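PDB 1ATG: periplasmic molybdate-binding protein from Azotobacter vinelandii, which binds molybdate or tungstate in a cleft between its two domains, probably to hand the oxyanion to an ABC transporter. Local coordinates for residues G80-W85 / A115-A120; R105-S110 / L160-L165. All blocks are in the same frame, centred on the assembly; numbering follows the deposited sequence. Where two conformers were deposited one is given.

Both contacts are largely buried and draw on one mixed sheet, in which strand 160-164 lies between strands 75-86 and 107-110. Contact 2 is pairing within that sheet, main-chain hydrogen bonds between parallel strands topped by aliphatic and phenylalanine packing, and at its 105-106 end it reaches an acetate at the protein surface. Contact 1 instead sets helix 116-127 against strand 75-86 without a direct hydrogen bond, through leucine packing and one water, beside the tungstate. The two touch directly: W85 N lies 2.8 Å from G161 O, a probable hydrogen bond, while strand 107-110 leads along the chain into the helix of contact 1.

Contact 1 of 2, residues G80-W85 / A115-A120; sequences GKLVLW and APYGLA. With WO4 (tungstate(VI)ion), chain B.
A chi1 of -178° turns L82 CG away from its own amide nitrogen and brings the two methyls against Y117 and A120 of helix 116-127, and Y117, its CG anti to the carbonyl carbon (chi1 -83°), sends its ring past the leucine to G80. The two methyls meet different residues of the helix: L82 CD2 lies 3.9 Å from A120 CB and also meets the A120 carbonyl, whereas L82 CD1 stands 3.8 Å from Y117 O and approaches the ring obliquely. At the far end of the ring, Y117 OH comes within 3.2 Å of G80 CA, on the side where a side chain would collide with the hydroxyl. No direct hydrogen bond joins the segments; a water bridges them, accepting from K81 N at 2.9 Å and donating to Y117 OH, which is also hydrogen-bonded to Q192. The ring is thus held at its tip while the other end of the residue serves the ligand. Y117 N, in the first turn of the helix, gives a nearly straight bond to tungstate O3 (2.9 Å, 172°), and the same oxygen lies at the ring edge. T8, N9, S36 and V146 supply further hydrogen bonds to the anion in this interdomain pocket. Around the contact, L82 also packs on F162 and Y117 on A164, both of strand 160-164, while Y117 touches V146 at the start of helix 146-154.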
loop_
_atom_site.group_PDB
_atom_site.type_symbol
_atom_site.label_atom_id
_atom_site.label_comp_id
_atom_site.label_asym_id
_atom_site.label_seq_id
_atom_site.Cartn_x
_atom_site.Cartn_y
_atom_site.Cartn_z
ATOM N N GLY A 80 -3.435 6.413 -0.419
ATOM C CA GLY A 80 -3.789 5.348 -1.342
ATOM C C GLY A 80 -5.232 5.408 -1.772
ATOM O O GLY A 80 -6.046 6.233 -1.328
ATOM N N LYS A 81 -5.573 4.494 -2.678
ATOM C CA LYS A 81 -6.935 4.348 -3.153
ATOM C C LYS A 81 -7.224 2.856 -3.242
ATOM O O LYS A 81 -6.598 2.131 -4.028
ATOM C CB LYS A 81 -7.069 5.000 -4.527
ATOM C CG LYS A 81 -8.479 5.100 -5.070
ATOM C CD LYS A 81 -8.579 6.169 -6.153
ATOM C CE LYS A 81 -10.023 6.354 -6.597
ATOM N NZ LYS A 81 -10.191 7.582 -7.424
ATOM N N LEU A 82 -8.176 2.418 -2.447
ATOM C CA LEU A 82 -8.573 1.015 -2.437
ATOM C C LEU A 82 -9.383 0.681 -3.673
ATOM O O LEU A 82 -10.245 1.459 -4.126
ATOM C CB LEU A 82 -9.451 0.783 -1.205
ATOM C CG LEU A 82 -9.926 -0.656 -0.995
ATOM C CD1 LEU A 82 -8.785 -1.598 -0.645
ATOM C CD2 LEU A 82 -10.958 -0.657 0.129
ATOM N N VAL A 83 -9.159 -0.514 -4.225
ATOM C CA VAL A 83 -9.904 -0.960 -5.385
ATOM C C VAL A 83 -10.355 -2.405 -5.219
ATOM O O VAL A 83 -9.553 -3.253 -4.757
ATOM C CB VAL A 83 -9.095 -0.894 -6.698
ATOM C CG1 VAL A 83 -10.049 -0.945 -7.891
ATOM C CG2 VAL A 83 -8.198 0.318 -6.817
ATOM N N LEU A 84 -11.599 -2.686 -5.545
ATOM C CA LEU A 84 -12.055 -4.067 -5.692
ATOM C C LEU A 84 -11.757 -4.439 -7.151
ATOM O O LEU A 84 -12.192 -3.723 -8.080
ATOM C CB LEU A 84 -13.551 -4.171 -5.433
ATOM C CG LEU A 84 -14.125 -5.579 -5.670
ATOM C CD1 LEU A 84 -13.587 -6.575 -4.658
ATOM C CD2 LEU A 84 -15.644 -5.529 -5.615
ATOM N N TRP A 85 -10.988 -5.485 -7.360
ATOM C CA TRP A 85 -10.520 -5.823 -8.693
ATOM C C TRP A 85 -10.776 -7.290 -8.969
ATOM O O TRP A 85 -10.767 -8.139 -8.089
ATOM C CB TRP A 85 -9.005 -5.553 -8.730
ATOM C CG TRP A 85 -8.328 -5.753 -10.051
ATOM C CD1 TRP A 85 -8.732 -5.270 -11.271
ATOM C CD2 TRP A 85 -7.141 -6.514 -10.292
ATOM N NE1 TRP A 85 -7.842 -5.670 -12.240
ATOM C CE2 TRP A 85 -6.866 -6.436 -11.679
ATOM C CE3 TRP A 85 -6.261 -7.235 -9.485
ATOM C CZ2 TRP A 85 -5.763 -7.055 -12.249
ATOM C CZ3 TRP A 85 -5.162 -7.841 -10.071
ATOM C CH2 TRP A 85 -4.913 -7.741 -11.441
ATOM N N ALA A 115 -1.825 -5.449 7.450
ATOM C CA ALA A 115 -1.781 -4.813 6.137
ATOM C C ALA A 115 -2.909 -3.805 6.060
ATOM O O ALA A 115 -4.075 -4.169 5.940
ATOM C CB ALA A 115 -1.920 -5.883 5.050
ATOM N N PRO A 116 -2.576 -2.512 6.077
ATOM C CA PRO A 116 -3.585 -1.460 5.999
ATOM C C PRO A 116 -4.507 -1.552 4.790
ATOM O O PRO A 116 -5.672 -1.167 4.908
ATOM C CB PRO A 116 -2.763 -0.173 6.021
ATOM C CG PRO A 116 -1.551 -0.547 6.827
ATOM C CD PRO A 116 -1.223 -1.955 6.370
ATOM N N TYR A 117 -4.069 -2.083 3.637
ATOM C CA TYR A 117 -5.002 -2.227 2.511
ATOM C C TYR A 117 -6.002 -3.347 2.790
ATOM O O TYR A 117 -7.085 -3.388 2.214
ATOM C CB TYR A 117 -4.265 -2.482 1.188
ATOM C CG TYR A 117 -3.783 -1.186 0.557
ATOM C CD1 TYR A 117 -2.630 -0.566 1.036
ATOM C CD2 TYR A 117 -4.496 -0.580 -0.456
ATOM C CE1 TYR A 117 -2.206 0.641 0.480
ATOM C CE2 TYR A 117 -4.074 0.615 -1.008
ATOM C CZ TYR A 117 -2.937 1.209 -0.543
ATOM O OH TYR A 117 -2.522 2.386 -1.125
ATOM N N GLY A 118 -5.647 -4.280 3.656
ATOM C CA GLY A 118 -6.537 -5.327 4.153
ATOM C C GLY A 118 -7.546 -4.745 5.141
ATOM O O GLY A 118 -8.735 -5.073 5.110
ATOM N N LEU A 119 -7.070 -3.858 6.022
ATOM C CA LEU A 119 -7.960 -3.175 6.947
ATOM C C LEU A 119 -9.014 -2.385 6.169
ATOM O O LEU A 119 -10.211 -2.450 6.453
ATOM C CB LEU A 119 -7.169 -2.244 7.871
ATOM C CG LEU A 119 -8.012 -1.376 8.807
ATOM C CD1 LEU A 119 -8.829 -2.238 9.756
ATOM C CD2 LEU A 119 -7.129 -0.392 9.576
ATOM N N ALA A 120 -8.576 -1.671 5.129
ATOM C CA ALA A 120 -9.498 -0.896 4.308
ATOM C C ALA A 120 -10.517 -1.798 3.633
ATOM O O ALA A 120 -11.713 -1.501 3.631
ATOM C CB ALA A 120 -8.744 -0.060 3.280
HETATM W W WO4 B . 0.360 -3.197 2.820
HETATM O O1 WO4 B . 0.679 -4.849 2.246
HETATM O O2 WO4 B . 0.870 -2.025 1.655
HETATM O O3 WO4 B . -1.365 -2.949 3.110
HETATM O O4 WO4 B . 1.211 -2.876 4.339
HETATM O O HOH W 1 -3.431 2.867 -3.802
#

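Contact 2 of 2, residues R105-S110 / L160-L165; sequences RHIAIS and LGFVAL. With ACT (acetate ion), chain C.
I107 and L160 are neighbours across parallel strands, their side chains on the same face of the sheet, with I107 CG1 3.8 Å from L160 CB. Three main-chain hydrogen bonds set the register: L160 N to H106 O, A108 N to L160 O at 2.8 Å, and F162 N to A108 O at 3.0 Å. The tight part is built round F162. Its CD2 has I109 CD1 at 3.8 Å, near the ring plane, while I107 CD1 comes obliquely to CE2; CG1 of I107, anti to the backbone N (chi1 -179°), carries that methyl across to the ring. Beyond this the strands part, and a water spans the gap, accepting from S110 N and donating to F162 O at 2.7 Å. The opposite end is looser and more exposed: an acetate, probably from the crystallisation liquor, is gripped by H106 N and, at 2.7 Å, by H106 ND1, its methyl over one face of the R105 guanidinium. D159 N binds it too, and the D159 carboxylate takes R105 NE in a salt bridge. An alanine in place of H106 would remove the imidazole and is likely to leave acetate OXT without its ND1 donor. This is parallel pairing inside an alpha/beta domain of a periplasmic binding protein: strand 140-143 flanks strand 107-110, strand 75-86 flanks strand 160-164, and helix 116-127 packs on I109 and F162.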
loop_
_atom_site.group_PDB
_atom_site.type_symbol
_atom_site.label_atom_id
_atom_site.label_comp_id
_atom_site.label_asym_id
_atom_site.label_seq_id
_atom_site.Cartn_x
_atom_site.Cartn_y
_atom_site.Cartn_z
ATOM N N ARG A 105 -16.205 -16.972 -6.335
ATOM C CA ARG A 105 -15.822 -17.926 -5.308
ATOM C C ARG A 105 -15.149 -17.250 -4.132
ATOM O O ARG A 105 -15.774 -17.138 -3.066
ATOM C CB ARG A 105 -14.943 -19.016 -5.941
ATOM C CG ARG A 105 -15.705 -19.859 -6.971
ATOM C CD ARG A 105 -14.747 -20.673 -7.835
ATOM N NE ARG A 105 -14.142 -19.762 -8.833
ATOM C CZ ARG A 105 -13.463 -20.226 -9.880
ATOM N NH1 ARG A 105 -13.267 -21.527 -10.033
ATOM N NH2 ARG A 105 -12.968 -19.389 -10.766
ATOM N N HIS A 106 -13.904 -16.826 -4.274
ATOM C CA HIS A 106 -13.163 -16.198 -3.189
ATOM C C HIS A 106 -12.736 -14.767 -3.487
ATOM O O HIS A 106 -12.618 -14.354 -4.638
ATOM C CB HIS A 106 -11.884 -17.003 -2.914
ATOM C CG HIS A 106 -12.158 -18.431 -2.545
ATOM N ND1 HIS A 106 -12.155 -19.471 -3.451
ATOM C CD2 HIS A 106 -12.482 -18.978 -1.344
ATOM C CE1 HIS A 106 -12.439 -20.607 -2.825
ATOM N NE2 HIS A 106 -12.641 -20.331 -1.550
ATOM N N ILE A 107 -12.502 -14.036 -2.400
ATOM C CA ILE A 107 -11.993 -12.675 -2.479
ATOM C C ILE A 107 -10.723 -12.624 -1.649
ATOM O O ILE A 107 -10.711 -13.019 -0.455
ATOM C CB ILE A 107 -13.038 -11.651 -1.989
ATOM C CG1 ILE A 107 -12.454 -10.235 -2.114
ATOM C CG2 ILE A 107 -13.565 -11.912 -0.582
ATOM C CD1 ILE A 107 -13.500 -9.143 -1.961
ATOM N N ALA A 108 -9.633 -12.175 -2.246
ATOM C CA ALA A 108 -8.353 -12.025 -1.570
ATOM C C ALA A 108 -8.325 -10.712 -0.804
ATOM O O ALA A 108 -8.479 -9.633 -1.402
ATOM C CB ALA A 108 -7.205 -12.090 -2.565
ATOM N N ILE A 109 -8.183 -10.796 0.519
ATOM C CA ILE A 109 -8.123 -9.596 1.351
ATOM C C ILE A 109 -6.898 -9.734 2.226
ATOM O O ILE A 109 -6.739 -10.740 2.945
ATOM C CB ILE A 109 -9.373 -9.363 2.210
ATOM C CG1 ILE A 109 -10.621 -9.415 1.322
ATOM C CG2 ILE A 109 -9.255 -8.050 2.975
ATOM C CD1 ILE A 109 -11.924 -9.080 1.994
ATOM N N SER A 110 -6.010 -8.748 2.190
ATOM C CA SER A 110 -4.813 -8.855 3.032
ATOM C C SER A 110 -5.240 -8.801 4.499
ATOM O O SER A 110 -6.246 -8.227 4.893
ATOM C CB SER A 110 -3.747 -7.850 2.662
ATOM O OG SER A 110 -4.179 -6.516 2.680
ATOM N N LEU A 160 -11.953 -12.347 -6.932
ATOM C CA LEU A 160 -11.957 -10.943 -6.551
ATOM C C LEU A 160 -10.791 -10.664 -5.621
ATOM O O LEU A 160 -10.345 -11.571 -4.914
ATOM C CB LEU A 160 -13.240 -10.588 -5.791
ATOM C CG LEU A 160 -14.567 -10.806 -6.509
ATOM C CD1 LEU A 160 -15.702 -10.318 -5.611
ATOM C CD2 LEU A 160 -14.628 -10.097 -7.856
ATOM N N GLY A 161 -10.429 -9.387 -5.508
ATOM C CA GLY A 161 -9.439 -9.007 -4.505
ATOM C C GLY A 161 -9.543 -7.526 -4.196
ATOM O O GLY A 161 -9.949 -6.725 -5.032
ATOM N N PHE A 162 -9.151 -7.182 -2.967
ATOM C CA PHE A 162 -9.002 -5.783 -2.567
ATOM C C PHE A 162 -7.527 -5.430 -2.668
ATOM O O PHE A 162 -6.668 -6.011 -1.991
ATOM C CB PHE A 162 -9.527 -5.529 -1.162
ATOM C CG PHE A 162 -10.994 -5.240 -1.074
ATOM C CD1 PHE A 162 -11.537 -4.147 -1.728
ATOM C CD2 PHE A 162 -11.845 -6.056 -0.338
ATOM C CE1 PHE A 162 -12.884 -3.867 -1.636
ATOM C CE2 PHE A 162 -13.186 -5.771 -0.230
ATOM C CZ PHE A 162 -13.726 -4.677 -0.885
ATOM N N VAL A 163 -7.217 -4.515 -3.600
ATOM C CA VAL A 163 -5.847 -4.168 -3.934
ATOM C C VAL A 163 -5.629 -2.663 -3.930
ATOM O O VAL A 163 -6.571 -1.892 -3.721
ATOM C CB VAL A 163 -5.458 -4.762 -5.310
ATOM C CG1 VAL A 163 -5.644 -6.279 -5.374
ATOM C CG2 VAL A 163 -6.249 -4.104 -6.434
ATOM N N ALA A 164 -4.401 -2.245 -4.147
ATOM C CA ALA A 164 -4.066 -0.834 -4.259
ATOM C C ALA A 164 -4.179 -0.424 -5.718
ATOM O O ALA A 164 -3.753 -1.131 -6.630
ATOM C CB ALA A 164 -2.643 -0.607 -3.771
ATOM N N LEU A 165 -4.642 0.797 -5.968
ATOM C CA LEU A 165 -4.735 1.278 -7.350
ATOM C C LEU A 165 -3.397 1.240 -8.045
ATOM O O LEU A 165 -3.281 0.878 -9.222
ATOM C CB LEU A 165 -5.322 2.696 -7.351
ATOM C CG LEU A 165 -5.407 3.376 -8.731
ATOM C CD1 LEU A 165 -6.191 2.547 -9.730
ATOM C CD2 LEU A 165 -6.049 4.756 -8.591
HETATM C C ACT C . -11.423 -18.481 -6.723
HETATM O O ACT C . -11.883 -17.399 -6.305
HETATM O OXT ACT C . -11.520 -19.539 -6.032
HETATM C CH3 ACT C . -10.786 -18.588 -8.068
HETATM O O HOH W 2 -6.367 -6.120 0.736
#